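Local coordinates for protein endoglucanase (Acetivibrio cellulolyticus, PDB 5NRM) that supplies, as a type I cohesin domain of a cellulosomal scaffoldin, the docking site that binds the dockerin of a family 5 cellulase, at residues S55-N67 / V76-I88. Residues are numbered along the deposited sequence; the frame is centred on the assembly and turned at random.
Sequences SIVTNPGVNFGIN and VLFLDYTMSTGYI
Asn-63 meets the 76-88 segment through both backbone and side chain: its O accepts from Leu-79 N (3.0 Å) in the carbonyl plane, and its OD1 from Tyr-81 N (3.1 Å). The second bond is straight at N-H (167°), yet the donor stands above the amide plane rather than on a lone pair. Chi1 sets CG anti to the carbonyl carbon; chi2 near -12° then turns OD1 to Tyr-81 N and ND2 to weak bonds with Thr-58 O and OG1, and to a water shared with Asp-80 OD1. Thr-58 OG1 donates to Gly-86 O (2.7 Å) and lies at the edge of the Phe-78 ring, 3.4 Å from its CZ; Ile-88 CD1 sits 3.5 Å above that ring's centre. Val-62 CG1 makes a CH-pi contact over the Tyr-81 face, 3.9 Å from the ring centroid and 27° off its normal. Gly-65 and Leu-77 form a hydrogen-bonded antiparallel pair (Gly-65 N to Leu-77 O 2.8 Å, Leu-77 N to Gly-65 O 2.9 Å), flanked by the non-hydrogen-bonded pairs Phe-64/Phe-78 and Ile-66/Val-76.

In the second shell, Asp-80 fixes the 80-86 loop: OD1 accepts from Thr-82 N, an Asx turn, and also from Thr-82 OG1, while Ser-84 N and Gly-86 N reach OD2 from opposite faces of the carboxylate plane. The dockerin chain docks on the hairpin, its Phe-52 edge-to-face with Tyr-81. Within this cohesin beta-sandwich, strand 34-41 flanks 73-79, and the Phe-64/Phe-78 and Ile-66/Val-76 side chains pack on Phe-94 and Leu-97 of strand 92-101.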
loop_
_atom_site.group_PDB
_atom_site.type_symbol
_atom_site.label_atom_id
_atom_site.label_comp_id
_atom_site.label_asym_id
_atom_site.label_seq_id
_atom_site.Cartn_x
_atom_site.Cartn_y
_atom_site.Cartn_z
ATOM N N SER A 55 -1.466 11.497 7.994
ATOM C CA SER A 55 -1.626 11.713 9.422
ATOM C C SER A 55 -2.365 10.577 10.143
ATOM O O SER A 55 -2.183 10.446 11.372
ATOM C CB SER A 55 -2.316 13.041 9.760
ATOM O OG SER A 55 -3.661 12.945 9.439
ATOM N N ILE A 56 -3.118 9.739 9.447
ATOM C CA ILE A 56 -3.850 8.676 10.109
ATOM C C ILE A 56 -2.988 7.434 10.348
ATOM O O ILE A 56 -3.451 6.496 11.025
ATOM C CB ILE A 56 -5.111 8.271 9.295
ATOM C CG1 ILE A 56 -4.772 7.400 8.072
ATOM C CG2 ILE A 56 -5.945 9.552 9.016
ATOM C CD1 ILE A 56 -5.958 7.044 7.185
ATOM N N VAL A 57 -1.784 7.377 9.769
ATOM C CA VAL A 57 -0.961 6.221 9.828
ATOM C C VAL A 57 -0.232 6.079 11.165
ATOM O O VAL A 57 0.437 6.984 11.650
ATOM C CB VAL A 57 0.025 6.199 8.614
ATOM C CG1 VAL A 57 1.036 5.019 8.658
ATOM C CG2 VAL A 57 -0.727 6.190 7.295
ATOM N N THR A 58 -0.340 4.889 11.788
ATOM C CA THR A 58 0.380 4.568 12.995
ATOM C C THR A 58 1.850 4.255 12.699
ATOM O O THR A 58 2.168 3.685 11.690
ATOM C CB THR A 58 -0.261 3.383 13.715
ATOM O OG1 THR A 58 -0.397 2.317 12.760
ATOM C CG2 THR A 58 -1.673 3.799 14.255
ATOM N N ASN A 59 2.703 4.716 13.601
ATOM C CA ASN A 59 4.146 4.403 13.609
ATOM C C ASN A 59 4.710 4.226 12.203
ATOM O O ASN A 59 5.252 3.148 11.879
ATOM C CB ASN A 59 4.345 3.148 14.434
ATOM C CG ASN A 59 5.758 2.983 14.965
ATOM O OD1 ASN A 59 6.491 3.945 15.050
ATOM N ND2 ASN A 59 6.121 1.757 15.357
ATOM N N PRO A 60 4.619 5.273 11.370
ATOM C CA PRO A 60 4.952 5.092 9.942
ATOM C C PRO A 60 6.395 4.718 9.646
ATOM O O PRO A 60 6.656 4.089 8.602
ATOM C CB PRO A 60 4.629 6.428 9.317
ATOM C CG PRO A 60 4.496 7.363 10.449
ATOM C CD PRO A 60 4.099 6.632 11.659
ATOM N N GLY A 61 7.313 5.079 10.540
ATOM C CA GLY A 61 8.696 4.666 10.355
ATOM C C GLY A 61 8.874 3.171 10.352
ATOM O O GLY A 61 9.851 2.664 9.837
ATOM N N VAL A 62 8.006 2.444 11.051
ATOM C CA VAL A 62 7.963 0.987 11.021
ATOM C C VAL A 62 6.941 0.411 10.049
ATOM O O VAL A 62 7.229 -0.548 9.346
ATOM C CB VAL A 62 7.709 0.488 12.423
ATOM C CG1 VAL A 62 7.517 -1.030 12.484
ATOM C CG2 VAL A 62 8.795 0.949 13.371
ATOM N N ASN A 63 5.750 0.990 10.044
ATOM C CA ASN A 63 4.581 0.305 9.477
ATOM C C ASN A 63 4.318 0.602 8.051
ATOM O O ASN A 63 3.536 -0.108 7.420
ATOM C CB ASN A 63 3.341 0.749 10.247
ATOM C CG ASN A 63 3.279 0.197 11.677
ATOM O OD1 ASN A 63 4.042 -0.706 12.061
ATOM N ND2 ASN A 63 2.310 0.665 12.410
ATOM N N PHE A 64 4.902 1.653 7.501
ATOM C CA PHE A 64 4.479 2.175 6.209
ATOM C C PHE A 64 5.582 2.281 5.217
ATOM O O PHE A 64 6.679 2.825 5.544
ATOM C CB PHE A 64 3.881 3.570 6.468
ATOM C CG PHE A 64 3.311 4.259 5.241
ATOM C CD1 PHE A 64 1.941 4.193 4.921
ATOM C CD2 PHE A 64 4.141 5.094 4.456
ATOM C CE1 PHE A 64 1.445 4.868 3.829
ATOM C CE2 PHE A 64 3.609 5.749 3.340
ATOM C CZ PHE A 64 2.290 5.623 3.049
ATOM N N GLY A 65 5.312 1.944 3.989
ATOM C CA GLY A 65 6.256 2.183 2.927
ATOM C C GLY A 65 5.590 2.553 1.612
ATOM O O GLY A 65 4.500 2.069 1.282
ATOM N N ILE A 66 6.320 3.332 0.789
ATOM C CA ILE A 66 5.946 3.642 -0.570
ATOM C C ILE A 66 7.196 3.573 -1.429
ATOM O O ILE A 66 8.258 4.118 -1.031
ATOM C CB ILE A 66 5.183 5.002 -0.629
ATOM C CG1 ILE A 66 4.549 5.202 -2.007
ATOM C CG2 ILE A 66 6.062 6.146 -0.158
ATOM C CD1 ILE A 66 3.467 6.269 -2.031
ATOM N N ASN A 67 7.129 2.929 -2.579
ATOM C CA ASN A 67 8.280 2.806 -3.468
ATOM C C ASN A 67 7.865 3.075 -4.903
ATOM O O ASN A 67 6.804 2.643 -5.352
ATOM C CB ASN A 67 8.872 1.411 -3.344
ATOM C CG ASN A 67 10.065 1.197 -4.242
ATOM O OD1 ASN A 67 11.032 1.942 -4.153
ATOM N ND2 ASN A 67 10.005 0.214 -5.088
ATOM N N VAL A 76 2.358 0.837 -2.567
ATOM C CA VAL A 76 2.082 1.374 -1.273
ATOM C C VAL A 76 1.837 0.202 -0.338
ATOM O O VAL A 76 1.136 -0.747 -0.732
ATOM C CB VAL A 76 0.915 2.311 -1.262
ATOM C CG1 VAL A 76 0.731 2.945 0.117
ATOM C CG2 VAL A 76 1.169 3.460 -2.276
ATOM N N LEU A 77 2.365 0.214 0.896
ATOM C CA LEU A 77 2.207 -0.889 1.810
ATOM C C LEU A 77 2.056 -0.340 3.233
ATOM O O LEU A 77 2.870 0.513 3.664
ATOM C CB LEU A 77 3.470 -1.781 1.766
ATOM C CG LEU A 77 3.464 -2.981 2.728
ATOM C CD1 LEU A 77 2.428 -3.985 2.353
ATOM C CD2 LEU A 77 4.814 -3.666 2.601
ATOM N N PHE A 78 1.151 -0.899 4.017
ATOM C CA PHE A 78 0.998 -0.610 5.432
ATOM C C PHE A 78 0.733 -1.923 6.190
ATOM O O PHE A 78 -0.043 -2.777 5.725
ATOM C CB PHE A 78 -0.181 0.360 5.717
ATOM C CG PHE A 78 -0.546 0.489 7.155
ATOM C CD1 PHE A 78 0.211 1.288 8.074
ATOM C CD2 PHE A 78 -1.589 -0.242 7.662
ATOM C CE1 PHE A 78 -0.127 1.337 9.401
ATOM C CE2 PHE A 78 -1.961 -0.182 9.019
ATOM C CZ PHE A 78 -1.201 0.578 9.909
ATOM N N LEU A 79 1.328 -2.069 7.381
ATOM C CA LEU A 79 0.934 -3.097 8.317
ATOM C C LEU A 79 1.138 -2.610 9.723
ATOM O O LEU A 79 2.190 -2.002 10.018
ATOM C CB LEU A 79 1.872 -4.320 8.062
ATOM C CG LEU A 79 1.646 -5.528 9.007
ATOM C CD1 LEU A 79 0.268 -6.181 8.812
ATOM C CD2 LEU A 79 2.748 -6.547 8.882
ATOM N N ASP A 80 0.209 -2.921 10.594
ATOM C CA ASP A 80 0.434 -2.761 12.037
ATOM C C ASP A 80 1.389 -3.804 12.510
ATOM O O ASP A 80 0.966 -4.912 12.773
ATOM C CB ASP A 80 -0.884 -2.844 12.835
ATOM C CG ASP A 80 -0.676 -2.870 14.328
ATOM O OD1 ASP A 80 0.473 -2.538 14.745
ATOM O OD2 ASP A 80 -1.614 -3.313 15.030
ATOM N N TYR A 81 2.685 -3.489 12.567
ATOM C CA TYR A 81 3.692 -4.520 12.893
ATOM C C TYR A 81 3.421 -5.081 14.291
ATOM O O TYR A 81 3.874 -6.205 14.538
ATOM C CB TYR A 81 5.106 -3.939 12.885
ATOM C CG TYR A 81 5.792 -3.997 11.537
ATOM C CD1 TYR A 81 5.124 -3.645 10.359
ATOM C CD2 TYR A 81 7.076 -4.428 11.419
ATOM C CE1 TYR A 81 5.763 -3.674 9.139
ATOM C CE2 TYR A 81 7.733 -4.422 10.193
ATOM C CZ TYR A 81 7.071 -4.069 9.056
ATOM O OH TYR A 81 7.641 -4.054 7.796
ATOM N N THR A 82 2.703 -4.382 15.174
ATOM C CA THR A 82 2.385 -4.969 16.452
ATOM C C THR A 82 1.326 -6.083 16.362
ATOM O O THR A 82 1.140 -6.847 17.325
ATOM C CB THR A 82 1.908 -3.964 17.523
ATOM O OG1 THR A 82 0.574 -3.543 17.283
ATOM C CG2 THR A 82 2.866 -2.755 17.610
ATOM N N MET A 83 0.533 -6.040 15.314
ATOM C CA MET A 83 -0.630 -6.943 15.121
ATOM C C MET A 83 -1.498 -6.934 16.379
ATOM O O MET A 83 -1.987 -7.995 16.824
ATOM C CB MET A 83 -0.180 -8.353 14.721
ATOM C CG MET A 83 0.576 -8.418 13.391
ATOM S SD MET A 83 -0.588 -8.193 12.035
ATOM C CE MET A 83 -1.710 -9.508 12.191
ATOM N N SER A 84 -1.742 -5.763 16.949
ATOM C CA SER A 84 -2.459 -5.688 18.199
ATOM C C SER A 84 -3.246 -4.421 18.365
ATOM O O SER A 84 -4.427 -4.376 18.088
ATOM C CB SER A 84 -1.489 -5.915 19.365
ATOM O OG SER A 84 -2.191 -5.699 20.565
ATOM N N THR A 85 -2.615 -3.326 18.695
ATOM C CA THR A 85 -3.422 -2.104 18.903
ATOM C C THR A 85 -2.927 -0.962 18.060
ATOM O O THR A 85 -3.202 0.191 18.308
ATOM C CB THR A 85 -3.299 -1.668 20.341
ATOM O OG1 THR A 85 -1.879 -1.598 20.617
ATOM C CG2 THR A 85 -4.045 -2.708 21.256
ATOM N N GLY A 86 -2.206 -1.299 17.007
ATOM C CA GLY A 86 -1.645 -0.294 16.087
ATOM C C GLY A 86 -2.405 -0.098 14.797
ATOM O O GLY A 86 -1.891 0.368 13.770
ATOM N N TYR A 87 -3.641 -0.593 14.740
ATOM C CA TYR A 87 -4.449 -0.374 13.560
ATOM C C TYR A 87 -4.832 1.111 13.425
ATOM O O TYR A 87 -4.876 1.865 14.397
ATOM C CB TYR A 87 -5.703 -1.248 13.496
ATOM C CG TYR A 87 -6.515 -1.310 14.731
ATOM C CD1 TYR A 87 -6.177 -2.199 15.744
ATOM C CD2 TYR A 87 -7.564 -0.445 14.934
ATOM C CE1 TYR A 87 -6.921 -2.253 16.923
ATOM C CE2 TYR A 87 -8.303 -0.485 16.078
ATOM C CZ TYR A 87 -7.988 -1.364 17.065
ATOM O OH TYR A 87 -8.781 -1.317 18.190
ATOM N N ILE A 88 -5.115 1.467 12.172
ATOM C CA ILE A 88 -5.550 2.837 11.798
ATOM C C ILE A 88 -7.007 2.883 12.112
ATOM O O ILE A 88 -7.780 1.993 11.766
ATOM C CB ILE A 88 -5.286 3.131 10.306
ATOM C CG1 ILE A 88 -3.824 3.111 9.997
ATOM C CG2 ILE A 88 -6.005 4.418 9.911
ATOM C CD1 ILE A 88 -3.507 3.030 8.558
HETATM O O HOH W 1 1.939 -0.233 15.196
#